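Local coordinates for protein piwi (Drosophila melanogaster, PDB 6KR6), which binds piRNAs and, in complex with them, governs the methylation and repression of transposable elements, at residues L435-D440 with M471-R476; Y563-I568 with L767-S772; I578-A583 with G594-S599; V648-G653 with R776-C781. All blocks are in the same frame, centred on the assembly; numbering follows the deposited sequence.

Interaction 1: L435-D440 with M471-R476; sequences LTTPSD and MGLRIR. With ZN (zinc ion), chain O.
Thr437 points its methyl at the turn Gly472-Leu473, and the hydroxyl stays to one side. CG2 sits anti to the backbone N of its own residue (chi1 -50° for OG1), which sends the methyl across to the other segment: it lies 3.7 Å from Leu473 CA and beside the carbonyl oxygen of Gly472. The isobutyl group of Leu473 lies alongside this methyl. Its CG is also anti to the backbone N (chi1 173°), and the branch CD1 reaches 3.9 Å from Thr437 CG2. The same branch touches the proline ring, with Leu473 CD1 4.3 Å from Pro438 CG, so a single methyl spans two neighbouring residues. Gly472 ends helix 454-471 in a Schellman motif, and its positive phi turns the chain past Thr437. The motif belongs to the Rossmann-like MID domain of the Argonaute family: helix 454-471 crosses from strand 446-450 to strand 479-483, and this contact joins the loop entering the first strand to the loop leaving the helix. Farther along, the extended chain of Arg476 lays one face of its guanidinium against Asp440 O, which is 3.9 Å from NH2. The Asp440 carboxylate turns to a zinc ion, which both its oxygens bind together with Asp443. No hydrogen bond crosses between the segments: the apolar part is confined to Thr437, Pro438 and Leu473, while at the Asp440 end, with Arg476 NH2 5.2 Å from Asp440 OD1, the guanidinium probably adds a diffuse attraction to the carboxylate.

Interaction 2: Y563-I568 with L767-S772; sequences YTPWMI and LYYNWS. With nucleotides of chain B.
Tyr769 reaches into a pocket formed by Thr564, Pro565 and Trp566. From CB the ring leaves anti to its own carbonyl carbon (chi1 -64°), and CG comes 3.9 Å from Pro565 CG. One long edge faces the indole: CD1 lies 3.5 Å from Trp566 CE2 and CE1 lies 3.6 Å from Trp566 NE1, an edge-to-face pair with the planes at 89°. CD2 and CE2 run under the proline, whose CD sits 3.5 Å above the centre of the Tyr769 ring in a CH-pi contact; Leu767 O covers the opposite face. This loop, with a type I turn from Tyr768 to Trp771, belongs to the RNase H-like PIWI domain and meets the bound RNA, where Tyr768 OH donates to U4 OP1 of chain B at 2.8 Å. At the tip, Tyr769 OH donates to Trp566 O at 2.8 Å, nearly along the C=O axis, and Thr564 CG2 borders the hydroxyl. Replacing Tyr769 with an alanine would probably leave that carbonyl without its donor and open a gap between Pro565 and the indole. Beyond the ring, Leu767 CD1 packs 4.0 Å from Ile568 CG2, while Trp566 NE1 is held by His766 O.

Interaction 3: I578-A583 with G594-S599; sequences IGFDIA and GALIAS. With ZN (zinc ion), chain N.
Phe580 and Leu596, a non-hydrogen-bonded pair of antiparallel strands, both set CG anti to the backbone N; in Phe580 (chi1 174°) this swings the ring edge alongside its partner, with Phe580 CD1 4.1 Å from Leu596 CB. Asp581 adopts a similar torsion (chi1 -160°), but being one residue on it sends its carboxylate to the other face of the sheet. The two strands run at 169° to each other and form the hairpin 575-584 with 592-599 that belongs to the RNase H-like fold of the PIWI domain. Two hydrogen-bonded pairs hold it. Gly579 N donates to Ile597 O at 2.9 Å, and Ile597 N donates back to Gly579 O; Asp581 N reaches Ala595 O at 3.0 Å, lying in the plane of that carbonyl, and Ala595 N answers to Asp581 O. On the Phe580 face, Leu596 CD1 slots 3.6 Å from Ile578 CG2. The phenyl ring passes Ala595 O, 3.1 Å from Phe580 CD1, and Phe580 CE1 lies 4.0 Å from Gly594 CA. Helix 625-640 covers this face through Leu625 and Met628. A serine in place of Phe580 would probably lose the ring that lies against Leu596 CB and Gly594 CA, opening a gap beside Leu625 and Met628. On the other face, beside the buried Ala595 and Ile597, both carboxylate oxygens of Asp581, a probable active-site residue inferred from relatives, bind a zinc ion that Asp652 shares. Asp581's own N and O are both bonded to Ala595, which holds its backbone in the strand and probably limits how the carboxylate can move.

Interaction 4: V648-G653 with R776-C781; sequences VFYRDG and RVPAVC. With HG (mercury (II) ion), chain G; ZN (zinc ion), chain N.
Tyr650 turns one face of its ring to Pro778, with the pyrrolidine CG 3.7 Å above the ring centre and only 3° off the normal, a CH-pi contact. The two side chains cross at about a right angle, and Pro778 CB lies 3.8 Å from Tyr650 CD2. At the ring's edge, near its plane, Val780 CG2 meets the same Tyr650 CD2 at 4.0 Å. In this RNase H-like fold, strand 646-652 of the central sheet meets the start of helix 779-795, and Pro778 occupies the N-cap position of that helix. Tyr650 also packs against Ile691 and Val693 of strand 687-695, and its hydroxyl is hydrogen-bonded to Thr761. Two residues on, still on the side facing the helix, Asp652 comes up beside Cys781, whose SG lies 3.8 Å from the CB of the aspartate. Asp652 is a probable active-site residue by analogy with relatives. Its CG is anti to the backbone N (chi1 -175°), which carries the carboxylate out between two metals, one for each of its oxygens. OD1 binds the zinc ion at 2.0 Å. A mercury ion, probably introduced for crystallography, bridges the strand and the helix: Asp652 OD2 and Cys781 SG each lie 2.8 Å from it.

Interactions 3 and 4 are the most closely joined, with centres about 8 Å apart: strands 575-584 and 646-652 are parallel neighbours, and Ile578 O lies 2.7 Å from Tyr650 N, which brings the carboxylates of the two contacts together at the probable catalytic site. Interaction 2 adjoins interaction 4 through Leu767 and Ala779, linking the loop that touches the RNA to the helix bearing Cys781; the centre of interaction 2 is about 17 Å from that of interaction 3. Interaction 1 lies outermost, about 28 Å from interaction 3 between centres. It meets interaction 2 along the backbone, with Leu435 N 2.8 Å from Pro565 O, a probable hydrogen bond, and so ties the MID side to the PIWI domain.

Interaction 1: L435-D440 with M471-R476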
# COMPACT_ATOMS: atom_id res chain seq x y z
N LEU A 435 -25.40 -5.59 -20.15
CA LEU A 435 -25.94 -4.25 -20.36
C LEU A 435 -25.72 -3.79 -21.80
O LEU A 435 -26.67 -3.46 -22.51
CB LEU A 435 -25.31 -3.27 -19.38
CG LEU A 435 -25.86 -1.84 -19.46
CD1 LEU A 435 -27.22 -1.77 -18.78
CD2 LEU A 435 -24.89 -0.84 -18.85
N THR A 436 -24.46 -3.73 -22.23
CA THR A 436 -24.11 -3.25 -23.56
C THR A 436 -23.45 -4.38 -24.33
O THR A 436 -22.45 -4.95 -23.86
CB THR A 436 -23.19 -2.03 -23.49
OG1 THR A 436 -23.68 -1.11 -22.51
CG2 THR A 436 -23.13 -1.33 -24.84
N THR A 437 -24.00 -4.71 -25.49
CA THR A 437 -23.48 -5.76 -26.35
C THR A 437 -23.42 -5.25 -27.78
O THR A 437 -24.36 -4.60 -28.24
CB THR A 437 -24.37 -7.01 -26.29
OG1 THR A 437 -24.60 -7.37 -24.92
CG2 THR A 437 -23.70 -8.18 -27.00
N PRO A 438 -22.32 -5.49 -28.48
CA PRO A 438 -22.25 -5.10 -29.89
C PRO A 438 -23.35 -5.79 -30.69
O PRO A 438 -23.50 -7.01 -30.63
CB PRO A 438 -20.86 -5.56 -30.33
CG PRO A 438 -20.45 -6.58 -29.32
CD PRO A 438 -21.07 -6.14 -28.03
N SER A 439 -24.13 -4.99 -31.43
CA SER A 439 -25.12 -5.57 -32.32
C SER A 439 -24.46 -6.46 -33.36
O SER A 439 -25.04 -7.48 -33.77
CB SER A 439 -25.93 -4.46 -33.00
OG SER A 439 -25.07 -3.57 -33.69
N ASP A 440 -23.25 -6.11 -33.78
CA ASP A 440 -22.46 -6.98 -34.65
C ASP A 440 -22.16 -8.31 -33.97
O ASP A 440 -22.13 -9.35 -34.63
CB ASP A 440 -21.16 -6.28 -35.03
CG ASP A 440 -20.88 -6.32 -36.52
OD1 ASP A 440 -21.27 -7.30 -37.19
OD2 ASP A 440 -20.25 -5.37 -37.03
N MET A 471 -25.34 -14.87 -22.19
CA MET A 471 -25.10 -13.51 -21.71
C MET A 471 -25.65 -12.44 -22.65
O MET A 471 -25.68 -11.26 -22.28
CB MET A 471 -23.60 -13.27 -21.51
CG MET A 471 -22.97 -14.16 -20.46
SD MET A 471 -23.71 -13.90 -18.84
CE MET A 471 -23.25 -12.19 -18.56
N GLY A 472 -26.09 -12.82 -23.85
CA GLY A 472 -26.51 -11.86 -24.85
C GLY A 472 -25.46 -11.50 -25.87
O GLY A 472 -25.70 -10.62 -26.70
N LEU A 473 -24.31 -12.17 -25.85
CA LEU A 473 -23.20 -11.87 -26.75
C LEU A 473 -23.24 -12.84 -27.92
O LEU A 473 -22.91 -14.02 -27.78
CB LEU A 473 -21.86 -11.97 -26.01
CG LEU A 473 -20.60 -11.85 -26.85
CD1 LEU A 473 -20.61 -10.55 -27.64
CD2 LEU A 473 -19.36 -11.94 -25.97
N ARG A 474 -23.64 -12.34 -29.09
CA ARG A 474 -23.70 -13.16 -30.30
C ARG A 474 -22.28 -13.48 -30.76
O ARG A 474 -21.56 -12.60 -31.23
CB ARG A 474 -24.47 -12.43 -31.39
N ILE A 475 -21.89 -14.74 -30.62
CA ILE A 475 -20.58 -15.22 -31.06
C ILE A 475 -20.77 -16.14 -32.25
O ILE A 475 -21.61 -17.04 -32.21
CB ILE A 475 -19.82 -15.94 -29.93
CG1 ILE A 475 -19.42 -14.94 -28.84
CG2 ILE A 475 -18.59 -16.65 -30.48
CD1 ILE A 475 -18.25 -15.40 -27.99
N ARG A 476 -20.00 -15.90 -33.30
CA ARG A 476 -19.96 -16.76 -34.47
C ARG A 476 -18.63 -17.50 -34.50
O ARG A 476 -17.78 -17.32 -33.62
CB ARG A 476 -20.20 -15.93 -35.74
CG ARG A 476 -21.51 -15.15 -35.67
CD ARG A 476 -21.72 -14.22 -36.86
NE ARG A 476 -22.81 -13.28 -36.60
CZ ARG A 476 -23.23 -12.34 -37.45
NH1 ARG A 476 -22.65 -12.21 -38.64
NH2 ARG A 476 -24.23 -11.54 -37.11
ZN ZN O . -19.34 -7.02 -37.65

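Interaction 2: Y563-I568 with L767-S772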
# COMPACT_ATOMS: atom_id res chain seq x y z
N TYR A 563 -17.39 -2.74 -24.43
CA TYR A 563 -18.81 -2.67 -24.09
C TYR A 563 -18.99 -2.94 -22.61
O TYR A 563 -18.08 -3.39 -21.91
CB TYR A 563 -19.62 -3.65 -24.95
CG TYR A 563 -19.63 -3.27 -26.42
CD1 TYR A 563 -18.58 -3.62 -27.26
CD2 TYR A 563 -20.68 -2.54 -26.96
CE1 TYR A 563 -18.58 -3.26 -28.59
CE2 TYR A 563 -20.69 -2.18 -28.29
CZ TYR A 563 -19.64 -2.54 -29.10
OH TYR A 563 -19.65 -2.18 -30.43
N THR A 564 -20.20 -2.66 -22.12
CA THR A 564 -20.46 -2.57 -20.69
C THR A 564 -21.28 -3.76 -20.22
O THR A 564 -22.42 -3.94 -20.67
CB THR A 564 -21.19 -1.26 -20.39
OG1 THR A 564 -20.52 -0.17 -21.03
CG2 THR A 564 -21.21 -1.01 -18.90
N PRO A 565 -20.75 -4.59 -19.32
CA PRO A 565 -21.55 -5.73 -18.83
C PRO A 565 -22.65 -5.32 -17.86
O PRO A 565 -23.75 -5.88 -17.90
CB PRO A 565 -20.51 -6.63 -18.15
CG PRO A 565 -19.20 -6.19 -18.69
CD PRO A 565 -19.34 -4.72 -18.94
N TRP A 566 -22.38 -4.36 -16.97
CA TRP A 566 -23.38 -3.90 -16.02
C TRP A 566 -23.06 -2.47 -15.61
O TRP A 566 -22.04 -1.90 -16.02
CB TRP A 566 -23.46 -4.84 -14.81
CG TRP A 566 -22.22 -4.90 -13.95
CD1 TRP A 566 -21.81 -3.98 -13.03
CD2 TRP A 566 -21.25 -5.96 -13.92
NE1 TRP A 566 -20.64 -4.39 -12.44
CE2 TRP A 566 -20.27 -5.60 -12.97
CE3 TRP A 566 -21.10 -7.16 -14.61
CZ2 TRP A 566 -19.17 -6.40 -12.69
CZ3 TRP A 566 -20.01 -7.96 -14.33
CH2 TRP A 566 -19.06 -7.57 -13.38
N MET A 567 -23.93 -1.89 -14.79
CA MET A 567 -23.80 -0.49 -14.39
C MET A 567 -24.47 -0.31 -13.04
O MET A 567 -25.31 -1.11 -12.62
CB MET A 567 -24.41 0.44 -15.46
CG MET A 567 -24.43 1.94 -15.15
SD MET A 567 -22.85 2.67 -14.66
CE MET A 567 -21.74 2.04 -15.91
N ILE A 568 -24.07 0.75 -12.35
CA ILE A 568 -24.60 1.09 -11.04
C ILE A 568 -25.60 2.23 -11.20
O ILE A 568 -25.58 2.97 -12.19
CB ILE A 568 -23.45 1.47 -10.07
CG1 ILE A 568 -23.95 1.67 -8.64
CG2 ILE A 568 -22.73 2.72 -10.56
CD1 ILE A 568 -24.66 0.47 -8.08
N LEU A 767 -17.73 -1.52 -10.01
CA LEU A 767 -17.65 -1.45 -11.46
C LEU A 767 -16.37 -2.06 -12.04
O LEU A 767 -15.95 -1.71 -13.14
CB LEU A 767 -17.78 -0.00 -11.93
CG LEU A 767 -19.13 0.69 -11.69
CD1 LEU A 767 -18.99 2.19 -11.87
CD2 LEU A 767 -20.18 0.13 -12.63
N TYR A 768 -15.73 -2.99 -11.32
CA TYR A 768 -14.58 -3.71 -11.85
C TYR A 768 -15.08 -5.00 -12.48
O TYR A 768 -15.47 -5.94 -11.78
CB TYR A 768 -13.54 -3.99 -10.76
CG TYR A 768 -12.26 -4.58 -11.30
CD1 TYR A 768 -11.44 -3.85 -12.15
CD2 TYR A 768 -11.87 -5.87 -10.97
CE1 TYR A 768 -10.27 -4.39 -12.66
CE2 TYR A 768 -10.70 -6.42 -11.46
CZ TYR A 768 -9.91 -5.67 -12.30
OH TYR A 768 -8.74 -6.22 -12.80
N TYR A 769 -15.06 -5.05 -13.81
CA TYR A 769 -15.75 -6.10 -14.55
C TYR A 769 -15.04 -7.45 -14.53
O TYR A 769 -15.65 -8.45 -14.90
CB TYR A 769 -15.97 -5.64 -15.99
CG TYR A 769 -16.88 -4.44 -16.10
CD1 TYR A 769 -18.02 -4.34 -15.31
CD2 TYR A 769 -16.60 -3.41 -16.98
CE1 TYR A 769 -18.86 -3.25 -15.40
CE2 TYR A 769 -17.43 -2.31 -17.07
CZ TYR A 769 -18.56 -2.23 -16.28
OH TYR A 769 -19.38 -1.14 -16.37
N ASN A 770 -13.77 -7.50 -14.12
CA ASN A 770 -13.11 -8.79 -13.97
C ASN A 770 -13.48 -9.50 -12.68
O ASN A 770 -13.08 -10.65 -12.48
CB ASN A 770 -11.58 -8.61 -14.03
CG ASN A 770 -11.02 -8.86 -15.41
OD1 ASN A 770 -11.75 -8.85 -16.40
ND2 ASN A 770 -9.71 -9.08 -15.49
N TRP A 771 -14.24 -8.85 -11.79
CA TRP A 771 -14.62 -9.42 -10.51
C TRP A 771 -16.11 -9.19 -10.31
O TRP A 771 -16.57 -8.05 -10.29
CB TRP A 771 -13.81 -8.78 -9.37
CG TRP A 771 -14.06 -9.39 -8.02
CD1 TRP A 771 -14.74 -8.82 -6.98
CD2 TRP A 771 -13.63 -10.68 -7.57
NE1 TRP A 771 -14.75 -9.67 -5.91
CE2 TRP A 771 -14.09 -10.82 -6.24
CE3 TRP A 771 -12.92 -11.73 -8.15
CZ2 TRP A 771 -13.84 -11.97 -5.49
CZ3 TRP A 771 -12.67 -12.86 -7.40
CH2 TRP A 771 -13.14 -12.98 -6.09
N SER A 772 -16.86 -10.29 -10.16
CA SER A 772 -18.32 -10.21 -10.02
C SER A 772 -18.73 -9.79 -8.61
O SER A 772 -19.53 -10.46 -7.96
CB SER A 772 -18.95 -11.56 -10.37
OG SER A 772 -18.27 -12.62 -9.73
P U B 3 -7.74 -13.49 -16.26
OP1 U B 3 -7.63 -12.11 -16.78
OP2 U B 3 -6.53 -14.35 -16.16
O5' U B 3 -8.41 -13.42 -14.81
C5' U B 3 -9.54 -12.59 -14.58
C4' U B 3 -10.05 -12.73 -13.17
O4' U B 3 -10.42 -14.11 -12.91
C3' U B 3 -9.05 -12.41 -12.06
O3' U B 3 -8.98 -11.01 -11.82
C2' U B 3 -9.58 -13.20 -10.87
O2' U B 3 -10.58 -12.47 -10.18
C1' U B 3 -10.24 -14.41 -11.55
N1 U B 3 -9.47 -15.67 -11.41
C2 U B 3 -9.72 -16.43 -10.28
O2 U B 3 -10.52 -16.09 -9.42
N3 U B 3 -8.99 -17.59 -10.19
C4 U B 3 -8.07 -18.07 -11.10
O4 U B 3 -7.50 -19.13 -10.87
C5 U B 3 -7.88 -17.23 -12.24
C6 U B 3 -8.57 -16.09 -12.36
P U B 4 -7.59 -10.22 -11.91
OP1 U B 4 -7.87 -8.91 -12.55
OP2 U B 4 -6.56 -11.12 -12.49
O5' U B 4 -7.21 -9.94 -10.40
C5' U B 4 -8.19 -9.48 -9.48
C4' U B 4 -8.00 -10.07 -8.11
O4' U B 4 -8.04 -11.52 -8.20
C3' U B 4 -6.68 -9.72 -7.42
O3' U B 4 -6.90 -9.53 -6.02
C2' U B 4 -5.83 -10.97 -7.64
O2' U B 4 -4.82 -11.17 -6.68
C1' U B 4 -6.88 -12.07 -7.61
N1 U B 4 -6.49 -13.28 -8.36
C2 U B 4 -6.99 -14.50 -7.94
O2 U B 4 -7.76 -14.62 -7.00
N3 U B 4 -6.58 -15.57 -8.69
C4 U B 4 -5.72 -15.56 -9.77
O4 U B 4 -5.44 -16.61 -10.34
C5 U B 4 -5.24 -14.26 -10.13
C6 U B 4 -5.63 -13.19 -9.42

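Interaction 3: I578-A583 with G594-S599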
# COMPACT_ATOMS: atom_id res chain seq x y z
N ILE A 578 -11.88 9.59 -12.31
CA ILE A 578 -10.53 9.30 -12.75
C ILE A 578 -9.85 8.43 -11.71
O ILE A 578 -9.94 8.68 -10.50
CB ILE A 578 -9.71 10.58 -13.00
CG1 ILE A 578 -10.47 11.57 -13.87
CG2 ILE A 578 -8.39 10.23 -13.66
CD1 ILE A 578 -9.72 12.87 -14.09
N GLY A 579 -9.16 7.40 -12.18
CA GLY A 579 -8.25 6.62 -11.36
C GLY A 579 -6.86 6.68 -11.95
O GLY A 579 -6.69 6.85 -13.15
N PHE A 580 -5.86 6.53 -11.09
CA PHE A 580 -4.47 6.66 -11.51
C PHE A 580 -3.60 5.81 -10.60
O PHE A 580 -3.76 5.85 -9.38
CB PHE A 580 -4.02 8.13 -11.47
CG PHE A 580 -2.56 8.33 -11.77
CD1 PHE A 580 -2.08 8.25 -13.06
CD2 PHE A 580 -1.67 8.63 -10.75
CE1 PHE A 580 -0.74 8.44 -13.34
CE2 PHE A 580 -0.33 8.82 -11.02
CZ PHE A 580 0.13 8.73 -12.32
N ASP A 581 -2.69 5.04 -11.19
CA ASP A 581 -1.71 4.33 -10.37
C ASP A 581 -0.40 4.19 -11.14
O ASP A 581 -0.30 4.54 -12.32
CB ASP A 581 -2.22 2.95 -9.90
CG ASP A 581 -1.45 2.42 -8.69
OD1 ASP A 581 -0.46 3.07 -8.28
OD2 ASP A 581 -1.83 1.37 -8.13
N ILE A 582 0.61 3.67 -10.44
CA ILE A 582 1.97 3.59 -10.95
C ILE A 582 2.52 2.19 -10.71
O ILE A 582 2.06 1.46 -9.83
CB ILE A 582 2.89 4.66 -10.32
CG1 ILE A 582 2.43 4.99 -8.89
CG2 ILE A 582 2.90 5.92 -11.16
CD1 ILE A 582 2.75 3.92 -7.86
N ALA A 583 3.52 1.82 -11.50
CA ALA A 583 4.12 0.50 -11.37
C ALA A 583 5.59 0.54 -11.79
O ALA A 583 5.94 1.18 -12.78
CB ALA A 583 3.37 -0.54 -12.21
N GLY A 594 2.87 5.12 -15.37
CA GLY A 594 1.66 5.65 -14.79
C GLY A 594 0.47 5.47 -15.70
O GLY A 594 0.50 5.87 -16.87
N ALA A 595 -0.58 4.85 -15.17
CA ALA A 595 -1.80 4.55 -15.91
C ALA A 595 -2.95 5.37 -15.34
O ALA A 595 -3.11 5.49 -14.12
CB ALA A 595 -2.13 3.06 -15.84
N LEU A 596 -3.76 5.92 -16.26
CA LEU A 596 -4.88 6.79 -15.93
C LEU A 596 -6.13 6.30 -16.65
O LEU A 596 -6.12 6.13 -17.88
CB LEU A 596 -4.58 8.24 -16.31
CG LEU A 596 -5.64 9.27 -15.92
CD1 LEU A 596 -5.03 10.36 -15.06
CD2 LEU A 596 -6.32 9.86 -17.14
N ILE A 597 -7.20 6.09 -15.89
CA ILE A 597 -8.49 5.64 -16.39
C ILE A 597 -9.51 6.72 -16.09
O ILE A 597 -9.45 7.37 -15.04
CB ILE A 597 -8.91 4.31 -15.74
CG1 ILE A 597 -7.71 3.37 -15.60
CG2 ILE A 597 -10.03 3.65 -16.55
CD1 ILE A 597 -7.05 2.98 -16.90
N ALA A 598 -10.45 6.92 -17.01
CA ALA A 598 -11.42 8.01 -16.90
C ALA A 598 -12.77 7.57 -17.43
O ALA A 598 -12.87 7.13 -18.57
CB ALA A 598 -10.93 9.25 -17.65
N SER A 599 -13.80 7.69 -16.60
CA SER A 599 -15.16 7.42 -17.04
C SER A 599 -15.70 8.59 -17.85
O SER A 599 -15.12 9.68 -17.88
CB SER A 599 -16.07 7.14 -15.84
OG SER A 599 -16.60 8.34 -15.31
ZN ZN N . -0.50 1.87 -6.66

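Interaction 4: V648-G653 with R776-C781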
# COMPACT_ATOMS: atom_id res chain seq x y z
N VAL A 648 -14.18 13.38 -10.00
CA VAL A 648 -13.73 12.68 -8.79
C VAL A 648 -12.46 11.93 -9.15
O VAL A 648 -12.49 10.97 -9.92
CB VAL A 648 -14.81 11.74 -8.25
CG1 VAL A 648 -14.28 10.98 -7.04
CG2 VAL A 648 -16.07 12.51 -7.89
N PHE A 649 -11.34 12.38 -8.58
CA PHE A 649 -10.02 11.84 -8.87
C PHE A 649 -9.61 10.92 -7.73
O PHE A 649 -9.51 11.37 -6.58
CB PHE A 649 -9.01 12.97 -9.05
CG PHE A 649 -7.69 12.55 -9.63
CD1 PHE A 649 -6.75 11.91 -8.85
CD2 PHE A 649 -7.38 12.84 -10.95
CE1 PHE A 649 -5.53 11.53 -9.39
CE2 PHE A 649 -6.16 12.47 -11.48
CZ PHE A 649 -5.24 11.81 -10.70
N TYR A 650 -9.36 9.65 -8.04
CA TYR A 650 -8.90 8.67 -7.05
C TYR A 650 -7.42 8.40 -7.28
O TYR A 650 -7.02 8.00 -8.38
CB TYR A 650 -9.71 7.38 -7.14
CG TYR A 650 -11.12 7.51 -6.62
CD1 TYR A 650 -11.36 7.80 -5.28
CD2 TYR A 650 -12.21 7.33 -7.45
CE1 TYR A 650 -12.65 7.93 -4.79
CE2 TYR A 650 -13.50 7.44 -6.97
CZ TYR A 650 -13.71 7.74 -5.64
OH TYR A 650 -15.00 7.86 -5.17
N ARG A 651 -6.62 8.62 -6.24
CA ARG A 651 -5.16 8.56 -6.32
C ARG A 651 -4.64 7.41 -5.47
O ARG A 651 -5.01 7.29 -4.30
CB ARG A 651 -4.55 9.89 -5.87
CG ARG A 651 -3.04 10.00 -6.05
CD ARG A 651 -2.64 9.78 -7.50
NE ARG A 651 -1.34 10.38 -7.79
CZ ARG A 651 -0.17 9.82 -7.47
NH1 ARG A 651 0.96 10.44 -7.78
NH2 ARG A 651 -0.14 8.66 -6.84
N ASP A 652 -3.79 6.58 -6.06
CA ASP A 652 -3.21 5.42 -5.38
C ASP A 652 -1.80 5.80 -4.93
O ASP A 652 -0.91 6.01 -5.76
CB ASP A 652 -3.19 4.20 -6.31
CG ASP A 652 -2.72 2.93 -5.61
OD1 ASP A 652 -1.53 2.86 -5.24
OD2 ASP A 652 -3.54 2.00 -5.45
N GLY A 653 -1.60 5.88 -3.62
CA GLY A 653 -0.30 6.24 -3.08
C GLY A 653 -0.24 6.23 -1.56
O GLY A 653 -1.02 5.52 -0.91
N ARG A 776 -11.65 -3.99 -3.53
CA ARG A 776 -11.08 -3.30 -2.38
C ARG A 776 -10.93 -1.80 -2.64
O ARG A 776 -10.95 -1.01 -1.69
CB ARG A 776 -9.73 -3.91 -2.02
N VAL A 777 -10.78 -1.40 -3.90
CA VAL A 777 -10.59 0.00 -4.26
C VAL A 777 -11.66 0.40 -5.26
O VAL A 777 -12.35 -0.47 -5.80
CB VAL A 777 -9.18 0.24 -4.84
CG1 VAL A 777 -8.11 -0.20 -3.85
CG2 VAL A 777 -9.02 -0.49 -6.17
N PRO A 778 -11.86 1.70 -5.52
CA PRO A 778 -12.73 2.10 -6.63
C PRO A 778 -12.30 1.45 -7.94
O PRO A 778 -11.13 1.13 -8.15
CB PRO A 778 -12.57 3.62 -6.67
CG PRO A 778 -12.29 3.99 -5.26
CD PRO A 778 -11.48 2.85 -4.68
N ALA A 779 -13.28 1.26 -8.84
CA ALA A 779 -13.05 0.47 -10.04
C ALA A 779 -11.99 1.09 -10.94
O ALA A 779 -11.13 0.37 -11.47
CB ALA A 779 -14.36 0.30 -10.81
N VAL A 780 -12.04 2.41 -11.14
CA VAL A 780 -11.05 3.06 -11.99
C VAL A 780 -9.65 2.88 -11.43
O VAL A 780 -8.68 2.74 -12.19
CB VAL A 780 -11.41 4.55 -12.18
CG1 VAL A 780 -12.68 4.69 -13.01
CG2 VAL A 780 -11.59 5.23 -10.83
N CYS A 781 -9.51 2.86 -10.11
CA CYS A 781 -8.19 2.67 -9.51
C CYS A 781 -7.66 1.27 -9.76
O CYS A 781 -6.47 1.09 -10.06
CB CYS A 781 -8.25 2.97 -8.01
SG CYS A 781 -6.87 3.93 -7.35
HG HG G . -5.75 1.44 -7.02
ZN ZN N . -0.50 1.87 -6.66